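Local coordinates for protein phytoene synthase (Enterococcus hirae, PDB 5IYS) that probably joins two farnesyl diphosphate molecules head to head in a dehydrosqualene synthase reaction that depends on magnesium, within an all-helical terpenoid-synthase fold, at residues F16-S21 and D86-A91; E123-L128 and T186-T191; E130-V135 and M165-I170. All blocks are in the same frame, centred on the assembly; numbering follows the deposited sequence.

Contact 1: F16-S21 and D86-A91; sequences FAYCES and DPVWRA
Val88, whose CG2 meets the edge of the Tyr18 ring, turns its backbone N, together with that of Trp89, onto Asp86 OD1. Trp89 N reaches Asp86 OD1 over 3.3 Å at 162°, while the bond from Val88 N is strongly bent and weak. This N-cap closes the first turn of helix 87-98, and a salt bridge from Asp86 OD2 to Arg54 ties the same carboxylate to helix 39-60. No hydrogen bond joins the two segments; the contact is mostly apolar side-chain packing with two CH-pi contacts. With chi1 at 173° the Tyr18 ring swings out on the side of its own carbonyl carbon, to meet Pro87. Pro87 CG sits over the centre of that ring in a CH-pi contact, and Val88 CG2 is 3.5 Å from Tyr18 CE2. Here two helices of the helical bundle, 13-26 and 87-98, pass at a steep angle (-110°), with axes 8.9 Å apart at this point. Further along, Ala91 CB lies over one face of the Phe16 ring, toward its rim and 3.7 Å from Phe16 CE1. The tip of that ring, Phe16 CZ, comes to 3.5 Å from Ala91 O. Between the two aromatic rings Cys19 SG fills in, 4.0 Å from Ala91 CB and 4.2 Å from Val88 CG2. Phe16 also stacks on Phe9, and Gln43 of helix 39-60 touches it as well.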
loop_
_atom_site.group_PDB
_atom_site.type_symbol
_atom_site.label_atom_id
_atom_site.label_comp_id
_atom_site.label_asym_id
_atom_site.label_seq_id
_atom_site.Cartn_x
_atom_site.Cartn_y
_atom_site.Cartn_z
ATOM N N PHE A 16 10.445 -9.848 -15.455
ATOM C CA PHE A 16 9.066 -9.849 -14.965
ATOM C C PHE A 16 8.787 -11.048 -14.071
ATOM O O PHE A 16 8.133 -10.916 -13.047
ATOM C CB PHE A 16 8.078 -9.803 -16.129
ATOM C CG PHE A 16 7.886 -8.415 -16.671
ATOM C CD1 PHE A 16 7.398 -7.418 -15.837
ATOM C CD2 PHE A 16 8.384 -8.067 -17.925
ATOM C CE1 PHE A 16 7.219 -6.122 -16.325
ATOM C CE2 PHE A 16 8.301 -6.727 -18.386
ATOM C CZ PHE A 16 7.781 -5.753 -17.556
ATOM N N ALA A 17 9.409 -12.187 -14.375
ATOM C CA ALA A 17 9.278 -13.369 -13.490
ATOM C C ALA A 17 9.907 -13.092 -12.142
ATOM O O ALA A 17 9.340 -13.435 -11.099
ATOM C CB ALA A 17 9.885 -14.632 -14.119
ATOM N N TYR A 18 11.049 -12.411 -12.151
ATOM C CA TYR A 18 11.681 -12.025 -10.905
ATOM C C TYR A 18 10.736 -11.210 -10.022
ATOM O O TYR A 18 10.590 -11.461 -8.816
ATOM C CB TYR A 18 12.964 -11.253 -11.197
ATOM C CG TYR A 18 13.608 -10.664 -9.977
ATOM C CD1 TYR A 18 14.602 -11.358 -9.288
ATOM C CD2 TYR A 18 13.276 -9.395 -9.548
ATOM C CE1 TYR A 18 15.219 -10.800 -8.186
ATOM C CE2 TYR A 18 13.887 -8.827 -8.449
ATOM C CZ TYR A 18 14.866 -9.527 -7.784
ATOM O OH TYR A 18 15.451 -8.936 -6.685
ATOM N N CYS A 19 10.147 -10.168 -10.613
ATOM C CA CYS A 19 9.139 -9.379 -9.905
ATOM C C CYS A 19 7.893 -10.162 -9.475
ATOM O O CYS A 19 7.410 -9.980 -8.360
ATOM C CB CYS A 19 8.749 -8.143 -10.735
ATOM S SG CYS A 19 10.156 -7.089 -11.205
ATOM N N GLU A 20 7.353 -11.012 -10.345
ATOM C CA GLU A 20 6.172 -11.820 -9.969
ATOM C C GLU A 20 6.435 -12.659 -8.737
ATOM O O GLU A 20 5.606 -12.798 -7.824
ATOM C CB GLU A 20 5.720 -12.733 -11.122
ATOM C CG GLU A 20 4.465 -13.540 -10.765
ATOM C CD GLU A 20 3.699 -14.055 -11.956
ATOM O OE1 GLU A 20 4.058 -13.699 -13.109
ATOM O OE2 GLU A 20 2.693 -14.760 -11.703
ATOM N N SER A 21 7.636 -13.232 -8.673
ATOM C CA SER A 21 7.907 -14.089 -7.554
ATOM C C SER A 21 7.979 -13.261 -6.274
ATOM O O SER A 21 7.544 -13.696 -5.201
ATOM C CB SER A 21 9.226 -14.826 -7.833
ATOM O OG SER A 21 9.550 -15.605 -6.715
ATOM N N ASP A 86 19.513 -4.008 -14.055
ATOM C CA ASP A 86 19.033 -4.599 -12.796
ATOM C C ASP A 86 17.585 -5.048 -13.078
ATOM O O ASP A 86 16.864 -4.324 -13.746
ATOM C CB ASP A 86 19.016 -3.498 -11.721
ATOM C CG ASP A 86 18.176 -3.869 -10.495
ATOM O OD1 ASP A 86 16.952 -4.124 -10.595
ATOM O OD2 ASP A 86 18.732 -3.813 -9.385
ATOM N N PRO A 87 17.197 -6.257 -12.648
ATOM C CA PRO A 87 15.928 -6.843 -13.105
ATOM C C PRO A 87 14.720 -5.937 -12.878
ATOM O O PRO A 87 13.831 -5.896 -13.727
ATOM C CB PRO A 87 15.765 -8.113 -12.262
ATOM C CG PRO A 87 16.904 -8.138 -11.295
ATOM C CD PRO A 87 17.920 -7.116 -11.692
ATOM N N VAL A 88 14.639 -5.340 -11.686
ATOM C CA VAL A 88 13.501 -4.514 -11.326
ATOM C C VAL A 88 13.468 -3.274 -12.185
ATOM O O VAL A 88 12.437 -2.933 -12.745
ATOM C CB VAL A 88 13.511 -4.136 -9.826
ATOM C CG1 VAL A 88 12.373 -3.151 -9.496
ATOM C CG2 VAL A 88 13.331 -5.373 -8.971
ATOM N N TRP A 89 14.634 -2.691 -12.425
ATOM C CA TRP A 89 14.714 -1.484 -13.248
ATOM C C TRP A 89 14.495 -1.775 -14.726
ATOM O O TRP A 89 13.810 -1.005 -15.400
ATOM C CB TRP A 89 16.062 -0.773 -13.041
ATOM C CG TRP A 89 16.130 -0.070 -11.712
ATOM C CD1 TRP A 89 16.915 -0.402 -10.652
ATOM C CD2 TRP A 89 15.324 1.045 -11.285
ATOM N NE1 TRP A 89 16.699 0.467 -9.608
ATOM C CE2 TRP A 89 15.699 1.347 -9.960
ATOM C CE3 TRP A 89 14.307 1.795 -11.889
ATOM C CZ2 TRP A 89 15.149 2.431 -9.257
ATOM C CZ3 TRP A 89 13.734 2.852 -11.189
ATOM C CH2 TRP A 89 14.131 3.140 -9.868
ATOM N N ARG A 90 14.915 -2.959 -15.179
ATOM C CA ARG A 90 14.675 -3.358 -16.576
ATOM C C ARG A 90 13.177 -3.624 -16.822
ATOM O O ARG A 90 12.594 -3.150 -17.821
ATOM C CB ARG A 90 15.513 -4.583 -16.986
ATOM C CG ARG A 90 17.013 -4.248 -17.275
ATOM C CD ARG A 90 17.754 -5.453 -17.791
ATOM N NE ARG A 90 17.529 -6.639 -16.971
ATOM C CZ ARG A 90 18.440 -7.178 -16.163
ATOM N NH1 ARG A 90 19.652 -6.654 -16.104
ATOM N NH2 ARG A 90 18.148 -8.257 -15.435
ATOM N N ALA A 91 12.532 -4.301 -15.875
ATOM C CA ALA A 91 11.069 -4.485 -15.972
ATOM C C ALA A 91 10.372 -3.127 -15.922
ATOM O O ALA A 91 9.479 -2.848 -16.731
ATOM C CB ALA A 91 10.564 -5.378 -14.807
#

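Contact 2: E123-L128 and T186-T191; sequences ETRKDL and TKEDMT
Arg125 leaves its helix with CG beside the backbone N (chi1 -74°) and bends at chi2 (-143°), then runs out extended to meet the Asp189 carboxylate, whose CG takes the same position on its own backbone. Arg125 NE points almost straight at Asp189 OD2, 2.6 Å away at 170°, in the guanidinium plane and onto the syn lone pair. A second, weak bond runs from Arg125 NH2 to Asp189 OD1 at 3.1 Å; the two planes are turned well away from each other, consistent with its weakness. Ser215 OG of helix 207-227 also bonds NH2. At the other end of the contact Glu123 and Lys187 lie side by side, and Lys187 NZ comes to Glu123 OE2 from above the carboxylate plane at 3.0 Å. Between the salt bridges one backbone bond joins the segments, Glu188 N to Glu123 O at 3.1 Å; the Glu188 side chain returns, OE1 accepting a weak bond from Arg125 N. The methyl of Thr186 packs on the first turn of helix 125-143, CG2 3.4 Å from Thr124 O and 3.8 Å from Leu128 CB. Its hydroxyl turns to its own helix: Thr186 OG1 takes the N-H of Asp189 at 2.9 Å and gives a weak bond to Asp189 OD2, the oxygen held by Arg125 NE. Thr124 caps helix 125-143 likewise: its OG1 accepts from Asp127 N at 3.0 Å, and its N donates back to Asp127 OD2. Two helix N-termini therefore meet, each under a threonine N-cap, the one at Thr124 a full capping box.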
loop_
_atom_site.group_PDB
_atom_site.type_symbol
_atom_site.label_atom_id
_atom_site.label_comp_id
_atom_site.label_asym_id
_atom_site.label_seq_id
_atom_site.Cartn_x
_atom_site.Cartn_y
_atom_site.Cartn_z
ATOM N N GLU A 123 2.577 14.124 15.236
ATOM C CA GLU A 123 1.928 14.910 16.277
ATOM C C GLU A 123 0.442 15.082 15.989
ATOM O O GLU A 123 -0.400 14.953 16.887
ATOM C CB GLU A 123 2.645 16.256 16.484
ATOM C CG GLU A 123 4.147 16.189 16.181
ATOM C CD GLU A 123 5.033 16.839 17.234
ATOM O OE1 GLU A 123 5.845 17.713 16.864
ATOM O OE2 GLU A 123 4.963 16.445 18.421
ATOM N N THR A 124 0.096 15.238 14.714
ATOM C CA THR A 124 -1.304 15.474 14.357
ATOM C C THR A 124 -1.792 14.464 13.300
ATOM O O THR A 124 -0.973 13.805 12.669
ATOM C CB THR A 124 -1.469 16.893 13.799
ATOM O OG1 THR A 124 -0.660 17.012 12.628
ATOM C CG2 THR A 124 -0.973 17.940 14.810
ATOM N N ARG A 125 -3.097 14.435 13.033
ATOM C CA ARG A 125 -3.638 13.642 11.933
ATOM C C ARG A 125 -3.222 14.211 10.587
ATOM O O ARG A 125 -3.074 13.478 9.616
ATOM C CB ARG A 125 -5.162 13.580 12.007
ATOM C CG ARG A 125 -5.664 12.665 13.109
ATOM C CD ARG A 125 -6.919 11.913 12.700
ATOM N NE ARG A 125 -7.460 11.125 13.809
ATOM C CZ ARG A 125 -8.684 10.602 13.844
ATOM N NH1 ARG A 125 -9.525 10.781 12.831
ATOM N NH2 ARG A 125 -9.076 9.922 14.917
ATOM N N LYS A 126 -3.048 15.526 10.522
ATOM C CA LYS A 126 -2.462 16.130 9.327
ATOM C C LYS A 126 -1.079 15.564 9.037
ATOM O O LYS A 126 -0.737 15.294 7.872
ATOM C CB LYS A 126 -2.367 17.646 9.498
ATOM C CG LYS A 126 -2.191 18.421 8.202
ATOM C CD LYS A 126 -3.022 19.705 8.250
ATOM C CE LYS A 126 -2.494 20.776 7.303
ATOM N NZ LYS A 126 -2.952 22.148 7.683
ATOM N N ASP A 127 -0.258 15.476 10.082
ATOM C CA ASP A 127 1.081 14.912 9.935
ATOM C C ASP A 127 0.961 13.468 9.444
ATOM O O ASP A 127 1.719 13.015 8.576
ATOM C CB ASP A 127 1.851 14.911 11.257
ATOM C CG ASP A 127 2.253 16.303 11.709
ATOM O OD1 ASP A 127 2.825 17.054 10.897
ATOM O OD2 ASP A 127 1.946 16.662 12.864
ATOM N N LEU A 128 0.047 12.730 10.058
ATOM C CA LEU A 128 -0.088 11.316 9.723
ATOM C C LEU A 128 -0.589 11.187 8.284
ATOM O O LEU A 128 -0.155 10.300 7.550
ATOM C CB LEU A 128 -1.050 10.598 10.676
ATOM C CG LEU A 128 -1.254 9.082 10.460
ATOM C CD1 LEU A 128 0.070 8.301 10.400
ATOM C CD2 LEU A 128 -2.156 8.477 11.533
ATOM N N THR A 186 -1.520 9.172 16.480
ATOM C CA THR A 186 -1.076 10.540 16.658
ATOM C C THR A 186 -1.047 10.936 18.130
ATOM O O THR A 186 -1.801 10.413 18.960
ATOM C CB THR A 186 -1.874 11.554 15.821
ATOM O OG1 THR A 186 -3.183 11.740 16.372
ATOM C CG2 THR A 186 -1.983 11.081 14.371
ATOM N N LYS A 187 -0.088 11.786 18.470
ATOM C CA LYS A 187 -0.094 12.391 19.798
ATOM C C LYS A 187 -1.426 13.039 20.157
ATOM O O LYS A 187 -1.972 12.828 21.242
ATOM C CB LYS A 187 1.065 13.365 19.930
ATOM C CG LYS A 187 2.390 12.655 20.019
ATOM C CD LYS A 187 3.497 13.637 20.379
ATOM C CE LYS A 187 4.875 12.989 20.262
ATOM N NZ LYS A 187 5.903 14.042 20.018
ATOM N N GLU A 188 -2.018 13.725 19.192
ATOM C CA GLU A 188 -3.286 14.384 19.417
ATOM C C GLU A 188 -4.440 13.425 19.683
ATOM O O GLU A 188 -5.215 13.625 20.625
ATOM C CB GLU A 188 -3.551 15.369 18.286
ATOM C CG GLU A 188 -4.948 15.383 17.717
ATOM C CD GLU A 188 -5.025 16.318 16.523
ATOM O OE1 GLU A 188 -5.055 15.822 15.371
ATOM O OE2 GLU A 188 -4.924 17.545 16.749
ATOM N N ASP A 189 -4.474 12.312 18.949
ATOM C CA ASP A 189 -5.450 11.263 19.212
ATOM C C ASP A 189 -5.269 10.591 20.570
ATOM O O ASP A 189 -6.241 10.378 21.289
ATOM C CB ASP A 189 -5.461 10.239 18.075
ATOM C CG ASP A 189 -6.229 10.741 16.865
ATOM O OD1 ASP A 189 -7.313 11.323 17.090
ATOM O OD2 ASP A 189 -5.780 10.528 15.709
ATOM N N MET A 190 -4.035 10.236 20.904
ATOM C CA MET A 190 -3.743 9.627 22.198
ATOM C C MET A 190 -4.224 10.501 23.356
ATOM O O MET A 190 -4.858 10.000 24.288
ATOM C CB MET A 190 -2.242 9.429 22.337
ATOM C CG MET A 190 -1.604 8.890 21.084
ATOM S SD MET A 190 -0.694 7.399 21.498
ATOM C CE MET A 190 -2.110 6.323 21.695
ATOM N N THR A 191 -4.019 11.810 23.223
ATOM C CA THR A 191 -4.544 12.781 24.182
ATOM C C THR A 191 -6.080 12.884 24.168
ATOM O O THR A 191 -6.711 12.809 25.225
ATOM C CB THR A 191 -3.884 14.157 23.984
ATOM O OG1 THR A 191 -2.464 14.030 24.148
ATOM C CG2 THR A 191 -4.428 15.171 24.970
#

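Contact 3: E130-V135 and M165-I170; sequences EYCYYV and MQLTNI. With MG (magnesium ion), chain D; FPS (S-[(2E,6E)-3,7,11-trimethyldodeca-2,6,10-trienyl] trihydrogen thiodiphosphate), chain H; FPS (S-[(2E,6E)-3,7,11-trimethyldodeca-2,6,10-trienyl] trihydrogen thiodiphosphate), chain G.
Cys132 SG rests against the aliphatic part of Gln166, 3.5 Å from Gln166 CG, with Leu167 CD2 and Ile170 CD1 of the same helix also around it. A chi1 of 179° followed by a bend at chi2 carries the Gln166 amide past Cys132 to Val135. There Val135 CG2 lies 3.6 Å from Gln166 NE2, and a methyl of one farnesyl thiodiphosphate, C4 of the chain H molecule, is 3.5 Å from that same NE2. The other end of the amide looks toward the metal: Gln166 OE1 takes a weak bond from a water that is itself a magnesium ligand. One turn on, Asn169 OD1 binds the magnesium at 2.1 Å, while its ND2 is hydrogen-bonded with Tyr249 OH and bonds weakly to O3A of the chain H thiodiphosphate. The metal's other ligands are O2A of this inhibitor, at 1.9 Å, and three waters. Segments 130-135 and 165-170 of helices 125-143 and 155-172 cross at 106°. Gln166 NE2, buried without a hydrogen-bond partner in the model, lies against Val135 CG2 and the inhibitor methyl, a cost in polar pairing. Of these two segments, Asn169 supplies the direct metal ligand and Gln166 a second-shell one, through a metal-bound water.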
loop_
_atom_site.group_PDB
_atom_site.type_symbol
_atom_site.label_atom_id
_atom_site.label_comp_id
_atom_site.label_asym_id
_atom_site.label_seq_id
_atom_site.Cartn_x
_atom_site.Cartn_y
_atom_site.Cartn_z
ATOM N N GLU A 130 -0.003 13.306 5.719
ATOM C CA GLU A 130 1.095 13.589 4.779
ATOM C C GLU A 130 1.986 12.362 4.655
ATOM O O GLU A 130 2.414 11.975 3.563
ATOM C CB GLU A 130 1.923 14.790 5.274
ATOM C CG GLU A 130 1.295 16.127 4.913
ATOM C CD GLU A 130 1.714 16.580 3.527
ATOM O OE1 GLU A 130 2.932 16.729 3.274
ATOM O OE2 GLU A 130 0.823 16.749 2.670
ATOM N N TYR A 131 2.256 11.729 5.784
ATOM C CA TYR A 131 3.143 10.568 5.766
ATOM C C TYR A 131 2.508 9.426 4.959
ATOM O O TYR A 131 3.192 8.776 4.154
ATOM C CB TYR A 131 3.448 10.124 7.190
ATOM C CG TYR A 131 4.073 8.755 7.261
ATOM C CD1 TYR A 131 5.417 8.580 6.969
ATOM C CD2 TYR A 131 3.314 7.642 7.625
ATOM C CE1 TYR A 131 5.982 7.297 6.994
ATOM C CE2 TYR A 131 3.865 6.372 7.627
ATOM C CZ TYR A 131 5.212 6.216 7.381
ATOM O OH TYR A 131 5.765 4.946 7.410
ATOM N N CYS A 132 1.200 9.222 5.132
ATOM C CA CYS A 132 0.497 8.153 4.406
ATOM C C CYS A 132 0.556 8.427 2.923
ATOM O O CYS A 132 0.621 7.477 2.159
ATOM C CB CYS A 132 -0.960 8.012 4.819
ATOM S SG CYS A 132 -1.223 7.394 6.504
ATOM N N TYR A 133 0.623 9.694 2.507
ATOM C CA TYR A 133 0.785 9.968 1.067
ATOM C C TYR A 133 2.139 9.416 0.635
ATOM O O TYR A 133 2.271 8.719 -0.381
ATOM C CB TYR A 133 0.692 11.462 0.693
ATOM C CG TYR A 133 1.237 11.662 -0.706
ATOM C CD1 TYR A 133 0.608 11.043 -1.786
ATOM C CD2 TYR A 133 2.529 12.143 -0.908
ATOM C CE1 TYR A 133 1.207 10.995 -3.058
ATOM C CE2 TYR A 133 3.109 12.152 -2.188
ATOM C CZ TYR A 133 2.440 11.551 -3.245
ATOM O OH TYR A 133 3.001 11.439 -4.504
ATOM N N TYR A 134 3.186 9.844 1.324
ATOM C CA TYR A 134 4.524 9.522 0.835
ATOM C C TYR A 134 4.753 8.017 0.713
ATOM O O TYR A 134 5.393 7.566 -0.244
ATOM C CB TYR A 134 5.612 10.164 1.685
ATOM C CG TYR A 134 5.788 11.619 1.297
ATOM C CD1 TYR A 134 6.592 11.981 0.216
ATOM C CD2 TYR A 134 5.048 12.610 1.921
ATOM C CE1 TYR A 134 6.697 13.323 -0.194
ATOM C CE2 TYR A 134 5.155 13.948 1.528
ATOM C CZ TYR A 134 5.998 14.298 0.486
ATOM O OH TYR A 134 6.098 15.624 0.103
ATOM N N VAL A 135 4.238 7.234 1.653
ATOM C CA VAL A 135 4.523 5.799 1.573
ATOM C C VAL A 135 3.392 4.961 0.997
ATOM O O VAL A 135 3.525 3.744 0.903
ATOM C CB VAL A 135 4.919 5.195 2.925
ATOM C CG1 VAL A 135 6.157 5.873 3.492
ATOM C CG2 VAL A 135 3.723 5.216 3.903
ATOM N N MET A 165 -5.592 2.338 2.949
ATOM C CA MET A 165 -4.823 1.111 3.163
ATOM C C MET A 165 -3.711 1.269 4.202
ATOM O O MET A 165 -3.451 0.355 5.008
ATOM C CB MET A 165 -4.261 0.634 1.820
ATOM C CG MET A 165 -5.307 -0.078 0.958
ATOM S SD MET A 165 -4.579 -0.503 -0.671
ATOM C CE MET A 165 -5.992 -1.344 -1.375
ATOM N N GLN A 166 -3.011 2.394 4.157
ATOM C CA GLN A 166 -1.907 2.615 5.092
ATOM C C GLN A 166 -2.493 2.727 6.512
ATOM O O GLN A 166 -1.896 2.205 7.442
ATOM C CB GLN A 166 -1.135 3.890 4.730
ATOM C CG GLN A 166 0.015 4.232 5.658
ATOM C CD GLN A 166 0.995 3.083 5.803
ATOM O OE1 GLN A 166 1.244 2.609 6.910
ATOM N NE2 GLN A 166 1.427 2.532 4.680
ATOM N N LEU A 167 -3.605 3.443 6.678
ATOM C CA LEU A 167 -4.286 3.512 7.990
ATOM C C LEU A 167 -4.690 2.127 8.487
ATOM O O LEU A 167 -4.618 1.829 9.678
ATOM C CB LEU A 167 -5.557 4.366 7.888
ATOM C CG LEU A 167 -5.356 5.879 7.803
ATOM C CD1 LEU A 167 -6.690 6.601 7.826
ATOM C CD2 LEU A 167 -4.450 6.353 8.940
ATOM N N THR A 168 -5.212 1.308 7.578
ATOM C CA THR A 168 -5.551 -0.080 7.914
ATOM C C THR A 168 -4.310 -0.847 8.384
ATOM O O THR A 168 -4.340 -1.566 9.392
ATOM C CB THR A 168 -6.142 -0.783 6.670
ATOM O OG1 THR A 168 -7.297 -0.052 6.205
ATOM C CG2 THR A 168 -6.528 -2.228 6.985
ATOM N N ASN A 169 -3.203 -0.682 7.669
ATOM C CA ASN A 169 -1.943 -1.324 8.071
ATOM C C ASN A 169 -1.483 -0.907 9.476
ATOM O O ASN A 169 -1.069 -1.745 10.307
ATOM C CB ASN A 169 -0.873 -1.050 7.007
ATOM C CG ASN A 169 0.435 -1.777 7.290
ATOM O OD1 ASN A 169 1.178 -1.364 8.165
ATOM N ND2 ASN A 169 0.726 -2.842 6.537
ATOM N N ILE A 170 -1.651 0.382 9.755
ATOM C CA ILE A 170 -1.318 0.960 11.052
ATOM C C ILE A 170 -2.168 0.331 12.174
ATOM O O ILE A 170 -1.658 -0.109 13.225
ATOM C CB ILE A 170 -1.521 2.497 11.004
ATOM C CG1 ILE A 170 -0.358 3.183 10.264
ATOM C CG2 ILE A 170 -1.599 3.072 12.394
ATOM C CD1 ILE A 170 -0.614 4.662 9.879
HETATM MG MG MG D . 3.018 -0.993 9.193
HETATM C C1 FPS H . 3.765 -1.756 3.763
HETATM S S1 FPS H . 3.319 -0.786 5.169
HETATM C C2 FPS H . 4.802 -1.016 2.953
HETATM C C3 FPS H . 4.566 0.094 2.230
HETATM C C4 FPS H . 3.242 0.810 2.215
HETATM C C5 FPS H . 5.717 0.670 1.437
HETATM C C6 FPS H . 6.018 -0.165 0.193
HETATM C C7 FPS H . 4.743 -0.485 -0.567
HETATM C C8 FPS H . 4.483 -1.728 -1.000
HETATM C C10 FPS H . 3.159 -1.951 -1.692
HETATM C C9 FPS H . 5.425 -2.868 -0.719
HETATM C C11 FPS H . 3.237 -1.790 -3.193
HETATM C C12 FPS H . 1.958 -2.463 -3.674
HETATM C C13 FPS H . 1.573 -2.522 -4.963
HETATM C C14 FPS H . 2.368 -1.935 -6.088
HETATM C C15 FPS H . 0.276 -3.198 -5.281
HETATM P PA FPS H . 4.625 -1.564 6.532
HETATM O O1A FPS H . 6.015 -1.330 6.071
HETATM O O2A FPS H . 4.400 -0.815 7.938
HETATM O O3A FPS H . 4.154 -3.086 6.832
HETATM P PB FPS H . 4.885 -4.444 6.431
HETATM O O1B FPS H . 5.249 -5.089 7.741
HETATM O O2B FPS H . 6.139 -4.247 5.607
HETATM O O3B FPS H . 3.881 -5.252 5.635
HETATM C C1 FPS G . 0.696 -3.100 2.070
HETATM S S1 FPS G . 2.042 -3.810 1.200
HETATM C C2 FPS G . 0.322 -1.921 1.190
HETATM C C3 FPS G . -0.123 -0.739 1.649
HETATM C C4 FPS G . -0.317 -0.509 3.118
HETATM C C5 FPS G . -0.476 0.390 0.699
HETATM C C6 FPS G . -0.264 0.080 -0.782
HETATM C C7 FPS G . -1.008 1.115 -1.602
HETATM C C8 FPS G . -1.625 0.809 -2.757
HETATM C C10 FPS G . -2.226 1.952 -3.546
HETATM C C9 FPS G . -1.675 -0.591 -3.321
HETATM C C11 FPS G . -3.707 1.659 -3.802
HETATM C C12 FPS G . -4.307 2.691 -4.744
HETATM C C13 FPS G . -4.405 2.543 -6.085
HETATM C C14 FPS G . -5.051 3.624 -6.912
HETATM C C15 FPS G . -3.916 1.305 -6.791
HETATM P PA FPS G . 2.361 -5.770 1.761
HETATM O O1A FPS G . 2.993 -6.538 0.686
HETATM O O2A FPS G . 3.488 -5.581 2.906
HETATM O O3A FPS G . 1.132 -6.498 2.474
HETATM P PB FPS G . 1.021 -6.290 4.081
HETATM O O1B FPS G . 1.676 -7.431 4.809
HETATM O O2B FPS G . -0.465 -6.133 4.304
HETATM O O3B FPS G . 1.704 -5.036 4.582
HETATM O O HOH W 1 3.215 0.972 9.221
HETATM O O HOH W 2 1.972 -0.642 10.628
HETATM O O HOH W 3 2.824 -2.650 9.210
#

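In the fold
The three contacts lie along the chain in the order 1, then 2 with contact 3 nested inside its loop. Contact 1 joins helices 13-26 and 87-98 on one side of the molecule; contact 2 lies on the opposite side of the chain's centre, about 38 Å away between centres. Contact 3 is nearer the middle, its centre about 25 Å from that of contact 1 and about 13 Å from that of contact 2. Contacts 2 and 3 share helix 125-143 and touch, Leu128 CD1 packing 3.7 Å from Ile170 CD1. Through Leu128 the capped start of helix 125-143 packs on helix 155-172, which bears the magnesium ligand Asn169, whereas contact 1 sits apart from the metal site.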